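Guanine nucleotide exchange protein (Legionella pneumophila, PDB 1XSZ) probably acts as a guanine nucleotide exchange factor for ADP-ribosylation factor GTPases, with a C-terminal domain forming a cap over the active site of its Sec7 domain. Local coordinates at residues 145-151 with 284-289; 41-45 with 73-77; 209-213 with 293-297; 113-117 with 134-139; 79-85 with 119-124. All blocks are in the same frame, centred on the assembly; numbering follows the deposited sequence.

Contact 1 (145-151 with 284-289); sequences NTDLHNP and IFSKWL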
# COMPACT_ATOMS: atom_id res chain seq x y z
N ASN A 145 5.57 12.37 13.29
CA ASN A 145 5.33 13.45 12.34
C ASN A 145 3.84 13.85 12.38
O ASN A 145 3.52 15.03 12.42
CB ASN A 145 5.75 12.99 10.94
CG ASN A 145 5.46 14.03 9.87
OD1 ASN A 145 4.56 13.85 9.04
ND2 ASN A 145 6.22 15.11 9.88
N THR A 146 2.95 12.87 12.37
CA THR A 146 1.52 13.18 12.43
C THR A 146 1.17 13.76 13.80
O THR A 146 0.44 14.74 13.91
CB THR A 146 0.67 11.91 12.21
OG1 THR A 146 0.78 11.50 10.85
CG2 THR A 146 -0.80 12.19 12.54
N ASP A 147 1.71 13.14 14.84
CA ASP A 147 1.43 13.59 16.20
C ASP A 147 1.79 15.06 16.42
O ASP A 147 1.02 15.81 17.01
CB ASP A 147 2.18 12.69 17.18
CG ASP A 147 1.75 12.89 18.61
OD1 ASP A 147 2.43 13.64 19.34
OD2 ASP A 147 0.73 12.29 18.99
N LEU A 148 2.95 15.47 15.92
CA LEU A 148 3.42 16.83 16.11
C LEU A 148 2.85 17.87 15.16
O LEU A 148 2.71 19.04 15.52
CB LEU A 148 4.95 16.88 16.02
CG LEU A 148 5.70 16.03 17.05
CD1 LEU A 148 7.21 16.26 16.91
CD2 LEU A 148 5.24 16.41 18.46
N HIS A 149 2.49 17.44 13.95
CA HIS A 149 2.01 18.39 12.96
C HIS A 149 0.53 18.41 12.61
O HIS A 149 0.08 19.26 11.85
CB HIS A 149 2.88 18.25 11.71
CG HIS A 149 4.33 18.48 11.99
ND1 HIS A 149 4.79 19.67 12.52
CD2 HIS A 149 5.41 17.68 11.89
CE1 HIS A 149 6.09 19.58 12.73
NE2 HIS A 149 6.49 18.38 12.36
N ASN A 150 -0.23 17.48 13.18
CA ASN A 150 -1.67 17.41 12.98
C ASN A 150 -2.28 18.44 13.94
O ASN A 150 -2.18 18.30 15.15
CB ASN A 150 -2.17 16.01 13.34
CG ASN A 150 -3.66 15.83 13.11
OD1 ASN A 150 -4.42 16.80 13.11
ND2 ASN A 150 -4.09 14.59 12.95
N PRO A 151 -2.90 19.50 13.39
CA PRO A 151 -3.53 20.57 14.17
C PRO A 151 -4.61 20.10 15.14
O PRO A 151 -4.86 20.74 16.16
CB PRO A 151 -4.10 21.49 13.09
CG PRO A 151 -3.13 21.31 11.97
CD PRO A 151 -2.95 19.82 11.95
N ILE A 284 -8.50 10.31 14.71
CA ILE A 284 -7.92 11.65 14.75
C ILE A 284 -6.54 11.77 14.10
O ILE A 284 -6.19 12.84 13.58
CB ILE A 284 -7.86 12.16 16.21
CG1 ILE A 284 -7.57 13.67 16.22
CG2 ILE A 284 -6.80 11.40 16.99
CD1 ILE A 284 -7.71 14.29 17.59
N PHE A 285 -5.77 10.69 14.10
CA PHE A 285 -4.44 10.71 13.51
C PHE A 285 -4.47 10.51 12.00
O PHE A 285 -3.84 11.26 11.25
CB PHE A 285 -3.57 9.63 14.16
CG PHE A 285 -3.55 9.69 15.66
CD1 PHE A 285 -2.86 10.71 16.32
CD2 PHE A 285 -4.25 8.76 16.42
CE1 PHE A 285 -2.88 10.80 17.71
CE2 PHE A 285 -4.28 8.84 17.81
CZ PHE A 285 -3.59 9.87 18.45
N SER A 286 -5.21 9.51 11.55
CA SER A 286 -5.27 9.20 10.13
C SER A 286 -5.98 10.24 9.28
O SER A 286 -5.61 10.45 8.12
CB SER A 286 -5.94 7.84 9.92
OG SER A 286 -7.33 7.89 10.22
N LYS A 287 -6.98 10.90 9.85
CA LYS A 287 -7.74 11.92 9.12
C LYS A 287 -6.88 13.02 8.54
O LYS A 287 -7.24 13.63 7.53
CB LYS A 287 -8.80 12.55 10.03
CG LYS A 287 -9.93 11.63 10.44
CD LYS A 287 -10.97 12.40 11.24
CE LYS A 287 -12.13 11.51 11.66
NZ LYS A 287 -11.70 10.44 12.61
N TRP A 288 -5.75 13.28 9.18
CA TRP A 288 -4.84 14.34 8.75
C TRP A 288 -4.31 14.08 7.34
O TRP A 288 -4.07 15.02 6.57
CB TRP A 288 -3.68 14.44 9.75
CG TRP A 288 -2.77 15.60 9.52
CD1 TRP A 288 -3.13 16.92 9.44
CD2 TRP A 288 -1.35 15.56 9.38
NE1 TRP A 288 -2.01 17.70 9.26
CE2 TRP A 288 -0.91 16.89 9.22
CE3 TRP A 288 -0.41 14.52 9.39
CZ2 TRP A 288 0.45 17.21 9.06
CZ3 TRP A 288 0.94 14.84 9.23
CH2 TRP A 288 1.35 16.18 9.06
N LEU A 289 -4.14 12.81 7.00
CA LEU A 289 -3.60 12.44 5.70
C LEU A 289 -4.54 11.63 4.82
O LEU A 289 -4.39 11.64 3.60
CB LEU A 289 -2.31 11.63 5.89
CG LEU A 289 -1.15 12.37 6.56
CD1 LEU A 289 -0.04 11.39 6.92
CD2 LEU A 289 -0.63 13.46 5.64
O HOH W 1 -1.49 10.03 10.12
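Trp288 of the capping domain lies against Asn150 and the last turn of the Sec7 helix that ends at His149. Its CG is anti to the backbone N (chi1 -172°), and the indole extends across 145-151. Trp288 CB comes within 3.2 Å of Asn150 ND2. The Asn150 amide runs past the indole in the opposite direction, with the two planes 17° apart. Trp288 CG meets Asn150 CG at 3.7 Å. Over one face of the five-membered ring sits Asn150 CA, 3.7 Å from the ring centroid, a CH-pi contact. Trp288 NE1 is 3.6 Å from Pro151 CD. Further out, Trp288 CZ2 meets His149 O at 3.5 Å and CH2 packs on His149 CB. Trp288 CE3 has Thr146 OG1 at the ring edge, 3.6 Å away. Leu289 CD2 lies over the opposite face.

Asn150 ND2 also gives a weak, bent hydrogen bond to Ile284 O (2.8 Å, 127°), while its OD1 accepts from Ser152 N. One water donates to both Thr146 OG1 and Phe285 O. The run NTDLHNP matches a conserved Sec7 motif that lines the Arf-binding groove in relatives, consistent with a cap over the active site. Helix 179-191 packs on Asn145 and Leu148. On the cap side, helix 252-258 places Phe257 against Thr146 and Leu289, and Phe256 stacks on Phe285.

Contact 2 (41-45 with 73-77); sequences NEEIA and QVLKA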
# COMPACT_ATOMS: atom_id res chain seq x y z
N ASN A 41 16.17 -7.31 -12.44
CA ASN A 41 15.70 -6.55 -11.28
C ASN A 41 16.42 -5.22 -11.05
O ASN A 41 15.78 -4.21 -10.75
CB ASN A 41 15.75 -7.41 -10.02
CG ASN A 41 14.89 -8.65 -10.14
OD1 ASN A 41 13.85 -8.64 -10.81
ND2 ASN A 41 15.30 -9.72 -9.47
N GLU A 42 17.73 -5.22 -11.20
CA GLU A 42 18.48 -3.98 -11.01
C GLU A 42 18.20 -3.02 -12.16
O GLU A 42 18.19 -1.80 -11.97
CB GLU A 42 19.99 -4.28 -10.92
CG GLU A 42 20.37 -5.13 -9.72
CD GLU A 42 20.46 -6.62 -10.03
OE1 GLU A 42 19.55 -7.15 -10.71
OE2 GLU A 42 21.44 -7.26 -9.59
N GLU A 43 17.96 -3.57 -13.34
CA GLU A 43 17.68 -2.75 -14.51
C GLU A 43 16.31 -2.08 -14.41
O GLU A 43 16.15 -0.92 -14.80
CB GLU A 43 17.77 -3.59 -15.79
CG GLU A 43 17.97 -2.77 -17.04
CD GLU A 43 19.30 -2.03 -17.06
OE1 GLU A 43 19.39 -0.97 -17.71
OE2 GLU A 43 20.27 -2.51 -16.43
N ILE A 44 15.31 -2.80 -13.91
CA ILE A 44 13.99 -2.23 -13.76
C ILE A 44 14.08 -1.07 -12.75
O ILE A 44 13.56 0.02 -12.99
CB ILE A 44 12.98 -3.28 -13.25
CG1 ILE A 44 12.77 -4.35 -14.32
CG2 ILE A 44 11.65 -2.60 -12.88
CD1 ILE A 44 11.97 -5.55 -13.83
N ALA A 45 14.75 -1.32 -11.63
CA ALA A 45 14.91 -0.29 -10.60
C ALA A 45 15.62 0.93 -11.15
O ALA A 45 15.22 2.06 -10.88
CB ALA A 45 15.67 -0.86 -9.41
N GLN A 73 12.36 -7.81 -4.99
CA GLN A 73 13.76 -7.76 -5.39
C GLN A 73 14.05 -6.43 -6.07
O GLN A 73 15.10 -5.82 -5.87
CB GLN A 73 14.10 -8.91 -6.35
CG GLN A 73 14.11 -10.28 -5.69
CD GLN A 73 14.50 -11.38 -6.66
OE1 GLN A 73 13.80 -11.63 -7.64
NE2 GLN A 73 15.61 -12.05 -6.38
N VAL A 74 13.11 -5.96 -6.89
CA VAL A 74 13.29 -4.69 -7.57
C VAL A 74 13.33 -3.55 -6.56
O VAL A 74 14.13 -2.62 -6.70
CB VAL A 74 12.17 -4.44 -8.62
CG1 VAL A 74 12.31 -3.04 -9.20
CG2 VAL A 74 12.28 -5.48 -9.74
N LEU A 75 12.47 -3.61 -5.54
CA LEU A 75 12.46 -2.57 -4.53
C LEU A 75 13.80 -2.53 -3.79
O LEU A 75 14.33 -1.46 -3.50
CB LEU A 75 11.32 -2.80 -3.53
CG LEU A 75 11.31 -1.85 -2.32
CD1 LEU A 75 11.25 -0.41 -2.80
CD2 LEU A 75 10.13 -2.16 -1.42
N LYS A 76 14.35 -3.70 -3.46
CA LYS A 76 15.62 -3.74 -2.76
C LYS A 76 16.69 -3.05 -3.59
O LYS A 76 17.49 -2.28 -3.07
CB LYS A 76 16.03 -5.19 -2.46
CG LYS A 76 17.14 -5.30 -1.43
CD LYS A 76 17.43 -6.74 -1.06
CE LYS A 76 18.46 -6.81 0.06
NZ LYS A 76 19.70 -6.06 -0.29
N ALA A 77 16.69 -3.31 -4.90
CA ALA A 77 17.67 -2.68 -5.78
C ALA A 77 17.40 -1.18 -5.88
O ALA A 77 18.33 -0.37 -5.84
CB ALA A 77 17.61 -3.32 -7.17
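Asn41 carries its CG beside the backbone N and anti to the carbonyl carbon (chi1 -60°), and Gln73 has the same first torsion with an extended chain beyond CG. The two amides therefore meet at one end of the helix crossing. Asn41 ND2 donates to Gln73 OE1 at 3.0 Å, but the N-H...O angle of 125° makes the bond weak. The same ND2 also lies 3.4 Å from Gln73 CB, so the Asn41 amide rests on the root of the glutamine as well as its tip. Asn41 OD1 turns instead to Val74 CG2, 3.7 Å away.

Val74 is the centre of the packing. Its CG1 meets Ile44 CG2 at 3.8 Å, the two side chains crossing at about a right angle. CG1 also touches Ala45 CB at 4.0 Å. Next to it the methyls of Ala45 and Ala77 meet, CB to CB, at 3.9 Å. Ala77 CB packs on Glu42 CA too. The short segments of helices 40-50 and 69-80 approach to 8.0 Å between axes, with 61° between their directions.

This is helix packing within the Sec7 domain. Tyr63 of helix 57-64 touches both Ile44 and Val74 and extends the apolar core. Small alanine methyls at the crossing are consistent with the short axis distance. The contact rests mainly on apolar packing, with one weak amide bond added at its edge.

Contact 3 (209-213 with 293-297); sequences STTLN and QPRVI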
# COMPACT_ATOMS: atom_id res chain seq x y z
N SER A 209 -17.35 6.88 1.55
CA SER A 209 -18.33 7.95 1.60
C SER A 209 -18.67 8.30 3.03
O SER A 209 -18.26 7.60 3.97
CB SER A 209 -19.62 7.54 0.88
OG SER A 209 -20.41 6.72 1.73
N THR A 210 -19.44 9.37 3.19
CA THR A 210 -19.86 9.85 4.49
C THR A 210 -21.01 9.02 5.05
O THR A 210 -21.43 9.23 6.19
CB THR A 210 -20.30 11.32 4.42
OG1 THR A 210 -21.29 11.46 3.39
CG2 THR A 210 -19.12 12.22 4.10
N THR A 211 -21.52 8.09 4.25
CA THR A 211 -22.63 7.24 4.67
C THR A 211 -22.32 5.74 4.62
O THR A 211 -23.16 4.92 4.97
CB THR A 211 -23.89 7.50 3.82
OG1 THR A 211 -23.57 7.38 2.43
CG2 THR A 211 -24.44 8.89 4.09
N LEU A 212 -21.10 5.39 4.21
CA LEU A 212 -20.71 3.99 4.12
C LEU A 212 -20.79 3.26 5.46
O LEU A 212 -21.07 2.06 5.50
CB LEU A 212 -19.28 3.88 3.56
CG LEU A 212 -18.69 2.48 3.39
CD1 LEU A 212 -19.56 1.66 2.44
CD2 LEU A 212 -17.27 2.59 2.83
N ASN A 213 -20.55 3.98 6.55
CA ASN A 213 -20.60 3.34 7.87
C ASN A 213 -22.00 2.87 8.24
O ASN A 213 -22.15 2.07 9.17
CB ASN A 213 -20.06 4.29 8.95
CG ASN A 213 -20.78 5.62 8.97
OD1 ASN A 213 -22.00 5.68 8.87
ND2 ASN A 213 -20.01 6.69 9.12
N GLN A 293 -13.39 9.79 5.99
CA GLN A 293 -14.31 8.74 5.59
C GLN A 293 -13.74 7.33 5.66
O GLN A 293 -12.55 7.12 5.44
CB GLN A 293 -14.78 8.97 4.14
CG GLN A 293 -15.44 10.30 3.89
CD GLN A 293 -15.68 10.57 2.42
OE1 GLN A 293 -15.42 9.73 1.55
NE2 GLN A 293 -16.17 11.76 2.12
N PRO A 294 -14.59 6.35 5.98
CA PRO A 294 -14.12 4.97 6.03
C PRO A 294 -13.88 4.56 4.58
O PRO A 294 -14.41 5.19 3.65
CB PRO A 294 -15.29 4.22 6.66
CG PRO A 294 -16.47 5.03 6.23
CD PRO A 294 -15.99 6.44 6.43
N ARG A 295 -13.08 3.53 4.37
CA ARG A 295 -12.78 3.06 3.02
C ARG A 295 -12.75 1.55 2.97
O ARG A 295 -12.36 0.91 3.94
CB ARG A 295 -11.40 3.55 2.57
CG ARG A 295 -11.16 5.04 2.67
CD ARG A 295 -9.66 5.31 2.77
NE ARG A 295 -8.93 4.84 1.59
CZ ARG A 295 -7.63 4.55 1.59
NH1 ARG A 295 -6.93 4.66 2.71
NH2 ARG A 295 -7.04 4.17 0.47
N VAL A 296 -13.17 1.00 1.84
CA VAL A 296 -13.10 -0.43 1.61
C VAL A 296 -12.45 -0.55 0.23
O VAL A 296 -12.92 0.07 -0.73
CB VAL A 296 -14.49 -1.10 1.59
CG1 VAL A 296 -14.34 -2.57 1.21
CG2 VAL A 296 -15.15 -0.97 2.97
N ILE A 297 -11.35 -1.29 0.15
CA ILE A 297 -10.64 -1.48 -1.10
C ILE A 297 -10.69 -2.97 -1.44
O ILE A 297 -10.22 -3.80 -0.65
CB ILE A 297 -9.17 -1.01 -1.00
CG1 ILE A 297 -9.13 0.49 -0.65
CG2 ILE A 297 -8.45 -1.27 -2.31
CD1 ILE A 297 -7.72 1.04 -0.43
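The loop after strand 204-208 folds over the start of strand 295-300, its antiparallel neighbour in the sheet of the capping domain. Ser209 and Gln293 meet just after strand 204-208 ends and just before strand 295-300 begins. The Gln293 chain is extended beyond CG and lies along the Ser209 backbone, with OE1 3.4 Å from Ser209 CA. That OE1 is hydrogen-bonded to Thr208 OG1. Gln293 NE2 lies 3.6 Å from the methyl CG2 of Thr210, and the two side chains meet at a slant. Pro294 follows, with its CD 3.5 Å from Ser209 O.

The loop itself is shaped by an ST turn. Ser209 OG accepts from Thr211 N at 3.1 Å with an angle of 152°, and more weakly from Leu212 N at 2.9 Å. This turns the chain back, and Leu212 points its CB toward 293-297. Leu212 CB packs on Pro294 CG at 4.0 Å. Leu212 CG is anti to the backbone N (chi1 -180°), and with chi2 near 59° CD2 comes to 4.1 Å from Val296 CG2, where the two side chains cross at about a right angle. Phe218 of helix 216-224 touches Leu212, Pro294 and Val296 alike.

Contact 4 (113-117 with 134-139); sequences VQSFS and AYLLAF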
# COMPACT_ATOMS: atom_id res chain seq x y z
N VAL A 113 8.55 1.28 3.90
CA VAL A 113 9.26 1.67 5.12
C VAL A 113 10.29 0.60 5.51
O VAL A 113 11.39 0.93 5.95
CB VAL A 113 8.26 1.93 6.28
CG1 VAL A 113 9.00 2.21 7.58
CG2 VAL A 113 7.37 3.12 5.92
N GLN A 114 9.94 -0.67 5.35
CA GLN A 114 10.86 -1.75 5.67
C GLN A 114 12.08 -1.72 4.75
O GLN A 114 13.20 -2.04 5.16
CB GLN A 114 10.16 -3.10 5.55
CG GLN A 114 9.15 -3.37 6.65
CD GLN A 114 8.39 -4.66 6.44
OE1 GLN A 114 8.99 -5.73 6.26
NE2 GLN A 114 7.07 -4.59 6.46
N SER A 115 11.87 -1.35 3.49
CA SER A 115 12.97 -1.28 2.53
C SER A 115 13.95 -0.20 2.97
O SER A 115 15.17 -0.40 2.98
CB SER A 115 12.44 -0.98 1.13
OG SER A 115 13.50 -0.96 0.19
N PHE A 116 13.42 0.97 3.33
CA PHE A 116 14.27 2.05 3.79
C PHE A 116 15.06 1.65 5.03
O PHE A 116 16.27 1.87 5.10
CB PHE A 116 13.44 3.28 4.15
CG PHE A 116 14.21 4.30 4.94
CD1 PHE A 116 15.11 5.15 4.32
CD2 PHE A 116 14.10 4.34 6.33
CE1 PHE A 116 15.90 6.03 5.07
CE2 PHE A 116 14.88 5.21 7.08
CZ PHE A 116 15.78 6.06 6.45
N SER A 117 14.38 1.07 6.01
CA SER A 117 15.03 0.67 7.26
C SER A 117 16.19 -0.28 7.01
O SER A 117 17.25 -0.16 7.64
CB SER A 117 14.02 0.03 8.21
OG SER A 117 13.49 -1.17 7.67
N ALA A 134 15.97 -0.11 13.05
CA ALA A 134 15.79 0.99 12.12
C ALA A 134 14.32 1.10 11.72
O ALA A 134 13.80 2.20 11.56
CB ALA A 134 16.66 0.79 10.88
N TYR A 135 13.67 -0.05 11.57
CA TYR A 135 12.26 -0.09 11.20
C TYR A 135 11.42 0.53 12.32
O TYR A 135 10.53 1.35 12.06
CB TYR A 135 11.83 -1.54 10.96
CG TYR A 135 10.34 -1.73 10.74
CD1 TYR A 135 9.70 -1.20 9.62
CD2 TYR A 135 9.58 -2.46 11.65
CE1 TYR A 135 8.33 -1.40 9.42
CE2 TYR A 135 8.21 -2.65 11.46
CZ TYR A 135 7.60 -2.12 10.34
OH TYR A 135 6.25 -2.34 10.16
N LEU A 136 11.70 0.16 13.56
CA LEU A 136 10.97 0.72 14.69
C LEU A 136 11.14 2.24 14.70
O LEU A 136 10.16 2.98 14.84
CB LEU A 136 11.50 0.14 16.02
CG LEU A 136 10.95 0.82 17.28
CD1 LEU A 136 9.45 0.59 17.39
CD2 LEU A 136 11.67 0.27 18.51
N LEU A 137 12.37 2.71 14.53
CA LEU A 137 12.64 4.14 14.52
C LEU A 137 11.88 4.82 13.38
O LEU A 137 11.32 5.90 13.56
CB LEU A 137 14.14 4.39 14.36
CG LEU A 137 14.69 5.68 14.95
CD1 LEU A 137 14.52 5.68 16.47
CD2 LEU A 137 16.15 5.80 14.58
N ALA A 138 11.88 4.18 12.21
CA ALA A 138 11.19 4.73 11.05
C ALA A 138 9.69 4.89 11.26
O ALA A 138 9.16 5.98 11.04
CB ALA A 138 11.47 3.88 9.82
N PHE A 139 9.01 3.83 11.68
CA PHE A 139 7.57 3.99 11.84
C PHE A 139 7.21 4.85 13.05
O PHE A 139 6.19 5.54 13.03
CB PHE A 139 6.82 2.63 11.77
CG PHE A 139 6.87 1.79 13.01
CD1 PHE A 139 6.16 2.15 14.15
CD2 PHE A 139 7.53 0.55 13.00
CE1 PHE A 139 6.08 1.30 15.26
CE2 PHE A 139 7.46 -0.30 14.11
CZ PHE A 139 6.74 0.08 15.23
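Tyr135, Ser117 and Val113 carry this crossing of helices 106-123 and 131-149. The segment axes come within 8.7 Å at an angle of 127°. Ser117 sits at the closest point. Its CB is 3.4 Å from Tyr135 N. Ser117 is modelled in two conformers; in one of them OG stands between the backbone N and the carbonyl carbon (chi1 64°). In that conformer Ser117 OG is 3.7 Å from Tyr135 CB and donates to Gln114 O of its own helix at 2.7 Å, from above the carbonyl plane. Ala134 CB fills in beside it, 3.4 Å from Ser117 O.

The Tyr135 ring rises alongside helix 106-123. Gln114 CG touches its CE1 at 3.5 Å, the glutamine chain passing at a slant. Val113 CG1 reaches CD1 of the same ring at 4.0 Å, its branch at about a right angle to the tyrosine. The same methyl packs on Ala138 CB at 3.7 Å. Phe139 CD2 lies over one face of the Tyr135 ring.

These helices belong to the all-helical Sec7 domain. Tyr135 OH is hydrogen-bonded to Asp110, and also to Lys251 and Trp253 of the cap, so the residue serves both domains. No hydrogen bond joins the two segments. The contact is held by van der Waals packing, while the tyrosine hydroxyl, and the serine hydroxyl in that one conformer, find polar partners away from the facing segment.

Contact 5 (79-85 with 119-124); sequences TSQMNFN and AYFQQN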
# COMPACT_ATOMS: atom_id res chain seq x y z
N THR A 79 16.00 0.88 -3.73
CA THR A 79 16.42 1.58 -2.53
C THR A 79 17.95 1.57 -2.36
O THR A 79 18.53 2.53 -1.88
CB THR A 79 15.73 0.99 -1.30
OG1 THR A 79 14.31 1.08 -1.48
CG2 THR A 79 16.12 1.76 -0.04
N SER A 80 18.58 0.47 -2.77
CA SER A 80 20.03 0.35 -2.67
C SER A 80 20.73 1.34 -3.58
O SER A 80 21.86 1.75 -3.33
CB SER A 80 20.46 -1.08 -3.03
OG SER A 80 19.96 -2.01 -2.09
N GLN A 81 20.04 1.74 -4.65
CA GLN A 81 20.59 2.69 -5.61
C GLN A 81 20.52 4.13 -5.12
O GLN A 81 21.00 5.05 -5.79
CB GLN A 81 19.88 2.54 -6.96
CG GLN A 81 20.19 1.21 -7.63
CD GLN A 81 19.24 0.87 -8.76
OE1 GLN A 81 18.28 1.60 -9.03
NE2 GLN A 81 19.49 -0.26 -9.43
N MET A 82 19.91 4.33 -3.95
CA MET A 82 19.79 5.66 -3.36
C MET A 82 20.96 5.85 -2.41
O MET A 82 21.40 4.91 -1.75
CB MET A 82 18.47 5.79 -2.60
CG MET A 82 17.25 5.71 -3.50
SD MET A 82 15.69 5.79 -2.60
CE MET A 82 15.60 7.53 -2.22
N ASN A 83 21.47 7.08 -2.33
CA ASN A 83 22.61 7.38 -1.46
C ASN A 83 22.18 8.06 -0.17
O ASN A 83 21.86 9.25 -0.17
CB ASN A 83 23.60 8.28 -2.20
CG ASN A 83 24.85 8.58 -1.39
OD1 ASN A 83 25.63 9.47 -1.73
ND2 ASN A 83 25.06 7.82 -0.32
N PHE A 84 22.20 7.32 0.93
CA PHE A 84 21.82 7.86 2.24
C PHE A 84 23.05 8.24 3.05
O PHE A 84 22.93 8.81 4.14
CB PHE A 84 20.99 6.84 3.01
CG PHE A 84 19.67 6.53 2.36
CD1 PHE A 84 18.72 7.53 2.19
CD2 PHE A 84 19.41 5.25 1.89
CE1 PHE A 84 17.51 7.25 1.55
CE2 PHE A 84 18.20 4.97 1.25
CZ PHE A 84 17.26 5.97 1.08
N ASN A 85 24.23 7.94 2.52
CA ASN A 85 25.46 8.27 3.23
C ASN A 85 25.63 9.78 3.30
O ASN A 85 25.66 10.47 2.28
CB ASN A 85 26.67 7.64 2.52
CG ASN A 85 27.98 7.99 3.19
OD1 ASN A 85 28.48 9.11 3.05
ND2 ASN A 85 28.55 7.04 3.92
N ALA A 119 17.97 -0.60 4.16
CA ALA A 119 19.02 0.10 3.43
C ALA A 119 19.75 1.10 4.32
O ALA A 119 20.97 1.27 4.20
CB ALA A 119 18.44 0.81 2.22
N TYR A 120 19.01 1.76 5.20
CA TYR A 120 19.61 2.73 6.10
C TYR A 120 20.65 2.03 6.95
O TYR A 120 21.78 2.50 7.10
CB TYR A 120 18.57 3.36 7.03
CG TYR A 120 19.20 4.30 8.04
CD1 TYR A 120 19.65 5.56 7.64
CD2 TYR A 120 19.41 3.91 9.36
CE1 TYR A 120 20.31 6.40 8.54
CE2 TYR A 120 20.07 4.75 10.26
CZ TYR A 120 20.52 5.99 9.84
OH TYR A 120 21.19 6.82 10.71
N PHE A 121 20.25 0.89 7.52
CA PHE A 121 21.13 0.10 8.37
C PHE A 121 22.36 -0.37 7.59
O PHE A 121 23.49 -0.27 8.08
CB PHE A 121 20.38 -1.11 8.93
CG PHE A 121 21.24 -2.05 9.71
CD1 PHE A 121 21.92 -1.62 10.84
CD2 PHE A 121 21.38 -3.38 9.31
CE1 PHE A 121 22.73 -2.50 11.57
CE2 PHE A 121 22.18 -4.26 10.03
CZ PHE A 121 22.86 -3.82 11.16
N GLN A 122 22.14 -0.87 6.38
CA GLN A 122 23.24 -1.35 5.55
C GLN A 122 24.26 -0.25 5.28
O GLN A 122 25.46 -0.49 5.28
CB GLN A 122 22.68 -1.89 4.23
CG GLN A 122 23.69 -2.65 3.36
CD GLN A 122 24.76 -1.75 2.77
OE1 GLN A 122 24.46 -0.78 2.08
NE2 GLN A 122 26.02 -2.07 3.05
N GLN A 123 23.77 0.97 5.06
CA GLN A 123 24.64 2.11 4.78
C GLN A 123 25.09 2.87 6.03
O GLN A 123 26.01 3.69 5.95
CB GLN A 123 23.94 3.07 3.80
CG GLN A 123 23.82 2.53 2.38
CD GLN A 123 23.07 3.46 1.43
OE1 GLN A 123 23.37 4.65 1.34
NE2 GLN A 123 22.10 2.91 0.71
N ASN A 124 24.47 2.59 7.17
CA ASN A 124 24.81 3.25 8.43
C ASN A 124 24.78 2.29 9.62
O ASN A 124 24.02 2.49 10.57
CB ASN A 124 23.85 4.42 8.69
CG ASN A 124 23.97 5.52 7.66
OD1 ASN A 124 24.97 6.24 7.62
ND2 ASN A 124 22.96 5.66 6.81
O HOH W 2 27.54 4.21 3.82
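The chain leaves helix 69-80 and runs beside the last turn of helix 106-123, with CA atoms 6.2 Å apart at Ser80 and Ala119 and 6.4 Å apart at Asn85 and Gln123. Both parts belong to the helical Sec7 domain, and 81-85 lies in the link toward helix 89-98. Gln123 fixes that link by a two-point amide grip on the backbone. Its chain is extended beyond CG (chi2 177°), which carries the amide across to the loop. Gln123 NE2 donates to Met82 O at 3.2 Å and 153°, almost in line with the carbonyl. Gln123 OE1 accepts from Phe84 N at 2.9 Å and 159°. The amide thus has both ends held, which fixes its rotation.

The Phe84 ring lies beside this amide. Phe84 CE2 is 4.3 Å from Ala119 CB, and the ring meets Phe116 edge-to-face. Phe96 of helix 89-98 packs against it as well. Thr79 CG2 presses on Ala119 CB at 3.4 Å, tighter than usual for two carbons. Thr79 OG1 is hydrogen-bonded to Ser115 OG. At the far end one water accepts from Asn85 ND2 and donates to Gln123 O, 2.7 Å away.

How the contacts relate
Contacts 2, 4 and 5 lie within the Sec7 domain, contact 3 within the capping domain, and contact 1 joins the two. Along the chain contact 2 closes first, contacts 5 and 4 then interleave, and contacts 1 and 3 follow, crossing each other. Contacts 4 and 5 share helix 106-123, with centres about 12 Å apart. Contacts 2 and 5 share helix 69-80, with centres about 14 Å apart. Helix 131-149 runs from contact 4 to contact 1, about 19 Å between centres. Helix 287-290 leads to strand 295-300. Contacts 3 and 5 are farthest apart, about 38 Å between centres. Contact 1 is one place where the packed helices meet the cap; Tyr135 of contact 4 reaches it too.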